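Local atomic coordinates of putative peptidyl-arginine deiminase (Chlorobium tepidum, PDB entry 1XKN), a protein that probably hydrolyses the guanidino group of agmatine or of arginine residues, as a presumed deiminase of the Porphyromonas-type peptidyl-arginine deiminase family. Residues T18-P30 with H86-P100. Residues are numbered along the deposited sequence; the frame is centred on the assembly and turned at random.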
loop_
_atom_site.group_PDB
_atom_site.type_symbol
_atom_site.label_atom_id
_atom_site.label_comp_id
_atom_site.label_asym_id
_atom_site.label_seq_id
_atom_site.Cartn_x
_atom_site.Cartn_y
_atom_site.Cartn_z
ATOM N N THR A 18 -6.524 -9.252 -4.339
ATOM C CA THR A 18 -5.825 -7.974 -4.318
ATOM C C THR A 18 -6.745 -7.036 -5.084
ATOM O O THR A 18 -7.298 -7.410 -6.122
ATOM C CB THR A 18 -4.469 -7.998 -5.048
ATOM O OG1 THR A 18 -3.548 -8.835 -4.337
ATOM C CG2 THR A 18 -3.889 -6.580 -5.126
ATOM N N TRP A 19 -6.921 -5.832 -4.557
ATOM C CA TRP A 19 -7.767 -4.837 -5.199
ATOM C C TRP A 19 -6.970 -3.776 -5.936
ATOM O O TRP A 19 -5.874 -3.398 -5.520
ATOM C CB TRP A 19 -8.663 -4.145 -4.173
ATOM C CG TRP A 19 -9.820 -4.980 -3.759
ATOM C CD1 TRP A 19 -9.813 -6.003 -2.860
ATOM C CD2 TRP A 19 -11.151 -4.913 -4.285
ATOM N NE1 TRP A 19 -11.059 -6.584 -2.795
ATOM C CE2 TRP A 19 -11.898 -5.933 -3.661
ATOM C CE3 TRP A 19 -11.781 -4.093 -5.230
ATOM C CZ2 TRP A 19 -13.247 -6.156 -3.947
ATOM C CZ3 TRP A 19 -13.127 -4.314 -5.516
ATOM C CH2 TRP A 19 -13.842 -5.341 -4.875
ATOM N N LEU A 20 -7.549 -3.298 -7.034
ATOM C CA LEU A 20 -6.959 -2.262 -7.868
ATOM C C LEU A 20 -8.071 -1.333 -8.329
ATOM O O LEU A 20 -9.233 -1.736 -8.409
ATOM C CB LEU A 20 -6.314 -2.871 -9.115
ATOM C CG LEU A 20 -5.201 -3.905 -8.963
ATOM C CD1 LEU A 20 -4.836 -4.447 -10.339
ATOM C CD2 LEU A 20 -3.995 -3.265 -8.298
ATOM N N SER A 21 -7.708 -0.091 -8.628
ATOM C CA SER A 21 -8.648 0.897 -9.145
ATOM C C SER A 21 -8.041 1.290 -10.487
ATOM O O SER A 21 -7.056 2.026 -10.536
ATOM C CB SER A 21 -8.744 2.116 -8.218
ATOM O OG SER A 21 -9.430 1.808 -7.015
ATOM N N TRP A 22 -8.618 0.772 -11.570
ATOM C CA TRP A 22 -8.120 1.041 -12.915
ATOM C C TRP A 22 -7.935 2.537 -13.155
ATOM O O TRP A 22 -8.803 3.340 -12.817
ATOM C CB TRP A 22 -9.070 0.445 -13.956
ATOM C CG TRP A 22 -8.409 0.221 -15.279
ATOM C CD1 TRP A 22 -8.500 1.010 -16.392
ATOM C CD2 TRP A 22 -7.487 -0.826 -15.604
ATOM N NE1 TRP A 22 -7.690 0.521 -17.385
ATOM C CE2 TRP A 22 -7.056 -0.606 -16.930
ATOM C CE3 TRP A 22 -6.981 -1.929 -14.900
ATOM C CZ2 TRP A 22 -6.136 -1.449 -17.571
ATOM C CZ3 TRP A 22 -6.067 -2.768 -15.537
ATOM C CH2 TRP A 22 -5.655 -2.521 -16.860
ATOM N N PRO A 23 -6.797 2.926 -13.754
ATOM C CA PRO A 23 -6.490 4.334 -14.031
ATOM C C PRO A 23 -7.328 5.006 -15.109
ATOM O O PRO A 23 -7.685 4.391 -16.111
ATOM C CB PRO A 23 -5.019 4.286 -14.414
ATOM C CG PRO A 23 -4.938 2.996 -15.158
ATOM C CD PRO A 23 -5.711 2.058 -14.247
ATOM N N HIS A 24 -7.630 6.283 -14.895
ATOM C CA HIS A 24 -8.399 7.055 -15.865
ATOM C C HIS A 24 -8.214 8.553 -15.661
ATOM O O HIS A 24 -8.531 9.343 -16.545
ATOM C CB HIS A 24 -9.890 6.699 -15.781
ATOM C CG HIS A 24 -10.512 7.015 -14.458
ATOM N ND1 HIS A 24 -10.500 6.134 -13.397
ATOM C CD2 HIS A 24 -11.144 8.129 -14.015
ATOM C CE1 HIS A 24 -11.099 6.691 -12.358
ATOM N NE2 HIS A 24 -11.499 7.901 -12.708
ATOM N N LYS A 25 -7.698 8.938 -14.499
ATOM C CA LYS A 25 -7.484 10.350 -14.198
ATOM C C LYS A 25 -6.242 10.887 -14.914
ATOM O O LYS A 25 -5.119 10.722 -14.438
ATOM C CB LYS A 25 -7.342 10.547 -12.686
ATOM C CG LYS A 25 -7.300 12.004 -12.245
ATOM C CD LYS A 25 -7.162 12.117 -10.736
ATOM C CE LYS A 25 -7.099 13.573 -10.294
ATOM N NZ LYS A 25 -6.874 13.706 -8.832
ATOM N N LEU A 26 -6.455 11.532 -16.057
ATOM C CA LEU A 26 -5.366 12.092 -16.851
ATOM C C LEU A 26 -4.507 13.061 -16.037
ATOM O O LEU A 26 -3.298 13.159 -16.249
ATOM C CB LEU A 26 -5.930 12.811 -18.080
ATOM C CG LEU A 26 -6.833 11.979 -18.994
ATOM C CD1 LEU A 26 -7.391 12.868 -20.095
ATOM C CD2 LEU A 26 -6.054 10.815 -19.588
ATOM N N GLU A 27 -5.146 13.768 -15.108
ATOM C CA GLU A 27 -4.478 14.737 -14.243
ATOM C C GLU A 27 -3.443 14.122 -13.309
ATOM O O GLU A 27 -2.584 14.826 -12.774
ATOM C CB GLU A 27 -5.512 15.486 -13.398
ATOM C CG GLU A 27 -5.903 16.846 -13.935
ATOM C CD GLU A 27 -4.772 17.853 -13.846
ATOM O OE1 GLU A 27 -4.994 19.029 -14.213
ATOM O OE2 GLU A 27 -3.660 17.478 -13.409
ATOM N N SER A 28 -3.534 12.816 -13.094
ATOM C CA SER A 28 -2.594 12.134 -12.213
ATOM C C SER A 28 -1.245 11.963 -12.898
ATOM O O SER A 28 -0.204 11.952 -12.245
ATOM C CB SER A 28 -3.144 10.765 -11.807
ATOM O OG SER A 28 -4.306 10.895 -11.009
ATOM N N TRP A 29 -1.278 11.829 -14.219
ATOM C CA TRP A 29 -0.068 11.660 -15.021
ATOM C C TRP A 29 -0.125 12.707 -16.135
ATOM O O TRP A 29 -0.134 12.365 -17.317
ATOM C CB TRP A 29 -0.049 10.253 -15.623
ATOM C CG TRP A 29 0.034 9.149 -14.602
ATOM C CD1 TRP A 29 1.168 8.637 -14.040
ATOM C CD2 TRP A 29 -1.063 8.423 -14.020
ATOM N NE1 TRP A 29 0.847 7.639 -13.146
ATOM C CE2 TRP A 29 -0.514 7.491 -13.113
ATOM C CE3 TRP A 29 -2.457 8.475 -14.176
ATOM C CZ2 TRP A 29 -1.305 6.614 -12.364
ATOM C CZ3 TRP A 29 -3.247 7.600 -13.431
ATOM C CH2 TRP A 29 -2.665 6.683 -12.534
ATOM N N PRO A 30 -0.126 14.000 -15.766
ATOM C CA PRO A 30 -0.199 15.095 -16.739
ATOM C C PRO A 30 0.791 15.047 -17.897
ATOM O O PRO A 30 2.000 15.134 -17.704
ATOM C CB PRO A 30 -0.030 16.340 -15.871
ATOM C CG PRO A 30 0.854 15.861 -14.768
ATOM C CD PRO A 30 0.253 14.510 -14.437
ATOM N N HIS A 86 -15.451 -4.746 -11.102
ATOM C CA HIS A 86 -16.548 -4.208 -10.318
ATOM C C HIS A 86 -16.832 -2.792 -10.770
ATOM O O HIS A 86 -15.909 -1.991 -10.925
ATOM C CB HIS A 86 -16.199 -4.194 -8.828
ATOM C CG HIS A 86 -15.878 -5.545 -8.277
ATOM N ND1 HIS A 86 -14.655 -6.154 -8.464
ATOM C CD2 HIS A 86 -16.636 -6.425 -7.583
ATOM C CE1 HIS A 86 -14.677 -7.352 -7.908
ATOM N NE2 HIS A 86 -15.866 -7.541 -7.367
ATOM N N ARG A 87 -18.106 -2.492 -10.999
ATOM C CA ARG A 87 -18.490 -1.154 -11.408
ATOM C C ARG A 87 -18.536 -0.328 -10.134
ATOM O O ARG A 87 -19.562 -0.265 -9.455
ATOM C CB ARG A 87 -19.864 -1.161 -12.086
ATOM C CG ARG A 87 -20.292 0.217 -12.569
ATOM C CD ARG A 87 -21.671 0.211 -13.217
ATOM N NE ARG A 87 -21.662 -0.395 -14.546
ATOM C CZ ARG A 87 -22.686 -0.341 -15.394
ATOM N NH1 ARG A 87 -23.801 0.290 -15.049
ATOM N NH2 ARG A 87 -22.595 -0.912 -16.586
ATOM N N ILE A 88 -17.397 0.268 -9.801
ATOM C CA ILE A 88 -17.254 1.093 -8.612
ATOM C C ILE A 88 -16.488 2.347 -9.021
ATOM O O ILE A 88 -15.314 2.277 -9.393
ATOM C CB ILE A 88 -16.478 0.340 -7.504
ATOM C CG1 ILE A 88 -17.294 -0.864 -7.021
ATOM C CG2 ILE A 88 -16.185 1.280 -6.339
ATOM C CD1 ILE A 88 -16.674 -1.605 -5.844
ATOM N N PRO A 89 -17.148 3.514 -8.966
ATOM C CA PRO A 89 -16.500 4.771 -9.345
ATOM C C PRO A 89 -15.308 5.149 -8.478
ATOM O O PRO A 89 -15.298 4.914 -7.268
ATOM C CB PRO A 89 -17.635 5.787 -9.245
ATOM C CG PRO A 89 -18.474 5.241 -8.146
ATOM C CD PRO A 89 -18.511 3.760 -8.466
ATOM N N THR A 90 -14.301 5.731 -9.117
ATOM C CA THR A 90 -13.103 6.171 -8.425
ATOM C C THR A 90 -12.664 7.488 -9.049
ATOM O O THR A 90 -13.003 7.784 -10.198
ATOM C CB THR A 90 -11.939 5.159 -8.574
ATOM O OG1 THR A 90 -11.487 5.138 -9.936
ATOM C CG2 THR A 90 -12.390 3.761 -8.176
ATOM N N ASN A 91 -11.930 8.284 -8.283
ATOM C CA ASN A 91 -11.422 9.554 -8.783
ATOM C C ASN A 91 -9.971 9.356 -9.191
ATOM O O ASN A 91 -9.529 9.893 -10.208
ATOM C CB ASN A 91 -11.522 10.643 -7.714
ATOM C CG ASN A 91 -12.954 10.923 -7.300
ATOM O OD1 ASN A 91 -13.375 10.562 -6.204
ATOM N ND2 ASN A 91 -13.714 11.563 -8.187
ATOM N N ASP A 92 -9.235 8.591 -8.385
ATOM C CA ASP A 92 -7.831 8.287 -8.666
ATOM C C ASP A 92 -7.582 6.786 -8.555
ATOM O O ASP A 92 -8.486 6.030 -8.200
ATOM C CB ASP A 92 -6.883 9.053 -7.724
ATOM C CG ASP A 92 -7.097 8.723 -6.253
ATOM O OD1 ASP A 92 -7.230 7.531 -5.901
ATOM O OD2 ASP A 92 -7.101 9.669 -5.436
ATOM N N ALA A 93 -6.358 6.352 -8.850
ATOM C CA ALA A 93 -6.022 4.928 -8.809
ATOM C C ALA A 93 -5.277 4.477 -7.551
ATOM O O ALA A 93 -4.810 3.346 -7.485
ATOM C CB ALA A 93 -5.202 4.566 -10.041
ATOM N N TRP A 94 -5.182 5.347 -6.552
ATOM C CA TRP A 94 -4.452 5.028 -5.327
ATOM C C TRP A 94 -5.259 4.175 -4.350
ATOM O O TRP A 94 -5.599 4.604 -3.239
ATOM C CB TRP A 94 -3.993 6.329 -4.675
ATOM C CG TRP A 94 -3.386 7.272 -5.681
ATOM C CD1 TRP A 94 -3.779 8.554 -5.942
ATOM C CD2 TRP A 94 -2.305 6.994 -6.588
ATOM N NE1 TRP A 94 -3.015 9.089 -6.952
ATOM C CE2 TRP A 94 -2.104 8.155 -7.366
ATOM C CE3 TRP A 94 -1.490 5.876 -6.817
ATOM C CZ2 TRP A 94 -1.120 8.234 -8.358
ATOM C CZ3 TRP A 94 -0.506 5.954 -7.807
ATOM C CH2 TRP A 94 -0.333 7.129 -8.564
ATOM N N CYS A 95 -5.534 2.948 -4.777
ATOM C CA CYS A 95 -6.314 1.994 -3.995
ATOM C C CYS A 95 -5.715 1.720 -2.615
ATOM O O CYS A 95 -6.431 1.364 -1.681
ATOM C CB CYS A 95 -6.455 0.683 -4.779
ATOM S SG CYS A 95 -7.833 -0.355 -4.233
ATOM N N ARG A 96 -4.402 1.875 -2.484
ATOM C CA ARG A 96 -3.749 1.646 -1.200
ATOM C C ARG A 96 -4.253 2.650 -0.168
ATOM O O ARG A 96 -4.494 2.303 0.989
ATOM C CB ARG A 96 -2.230 1.797 -1.345
ATOM C CG ARG A 96 -1.462 1.800 -0.024
ATOM C CD ARG A 96 -1.631 0.484 0.712
ATOM N NE ARG A 96 -1.284 -0.647 -0.144
ATOM C CZ ARG A 96 -1.415 -1.920 0.210
ATOM N NH1 ARG A 96 -1.089 -2.884 -0.642
ATOM N NH2 ARG A 96 -1.875 -2.229 1.416
ATOM N N ASP A 97 -4.422 3.893 -0.607
ATOM C CA ASP A 97 -4.848 4.971 0.279
ATOM C C ASP A 97 -6.355 5.156 0.475
ATOM O O ASP A 97 -6.789 5.503 1.573
ATOM C CB ASP A 97 -4.209 6.277 -0.199
ATOM C CG ASP A 97 -2.692 6.227 -0.144
ATOM O OD1 ASP A 97 -2.046 7.108 -0.744
ATOM O OD2 ASP A 97 -2.149 5.311 0.513
ATOM N N HIS A 98 -7.150 4.924 -0.569
ATOM C CA HIS A 98 -8.601 5.089 -0.462
ATOM C C HIS A 98 -9.321 3.742 -0.392
ATOM O O HIS A 98 -10.509 3.674 -0.063
ATOM C CB HIS A 98 -9.133 5.917 -1.654
ATOM C CG HIS A 98 -9.082 5.208 -2.977
ATOM N ND1 HIS A 98 -8.452 5.739 -4.083
ATOM C CD2 HIS A 98 -9.618 4.031 -3.380
ATOM C CE1 HIS A 98 -8.604 4.920 -5.111
ATOM N NE2 HIS A 98 -9.309 3.877 -4.711
ATOM N N GLY A 99 -8.577 2.678 -0.684
ATOM C CA GLY A 99 -9.119 1.325 -0.712
ATOM C C GLY A 99 -9.581 0.667 0.577
ATOM O O GLY A 99 -9.378 1.194 1.669
ATOM N N PRO A 100 -10.184 -0.529 0.470
ATOM C CA PRO A 100 -10.696 -1.285 1.617
ATOM C C PRO A 100 -9.671 -1.808 2.620
ATOM O O PRO A 100 -8.885 -2.705 2.320
ATOM C CB PRO A 100 -11.486 -2.412 0.954
ATOM C CG PRO A 100 -10.669 -2.709 -0.250
ATOM C CD PRO A 100 -10.313 -1.319 -0.771
HETATM O O HOH W 1 -5.118 0.847 -8.455
HETATM O O HOH W 2 -11.159 2.998 -11.539
HETATM O O HOH W 3 -8.557 5.349 -11.038
HETATM O O HOH W 4 -4.912 8.294 -10.506
HETATM O O HOH W 5 -3.354 11.486 -8.224
#
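W19 and H86 meet where two parallel strands of a mixed sheet, 15-21 and 83-87, end on either side of strand 52-57. The chain belongs to the Porphyromonas-type peptidyl-arginine deiminase family, whose fold is built from repeated beta-beta-alpha-beta units around a central active site. Here the loops that follow the two strands close against each other.

The tight part is made of side chains in direct contact. W19 sets CH2 over the centre of the H86 ring, 3.7 Å from H86 CE1, with the planes 38° apart. P100 CG lies over one face of the W19 indole, offset toward its rim. C95 SG lies 3.9 Å from W19 CB. Helix 131-144 also packs on W19, through V140 and Q144. Next to these rings, S21 OG and H98 NE2 share a hydrogen bond of 3.1 Å, and either atom could be the donor. The hydroxyl comes to the edge of the imidazole. D92 OD1 takes a weak bond from H98 ND1 and also accepts from W94 N, closing an Asx turn before helix 95-98. D92 OD2 is held by Y120.

The other side is looser and bridged by water. Waters 2 and 3 each link W22 O to T90 OG1. H24 is partly exposed; its imidazole edge faces T90. K25 has CG anti to the backbone N (chi1 -172°) and is extended beyond it, which lays CD 3.3 Å from N91 O. W29 CZ2 reaches W94 CH2 at 4.0 Å; the two side chains run past each other in opposite directions, their ring planes at 47°. Beside them, S28 OG holds water 5, which accepts from W94 NE1 at 2.7 Å.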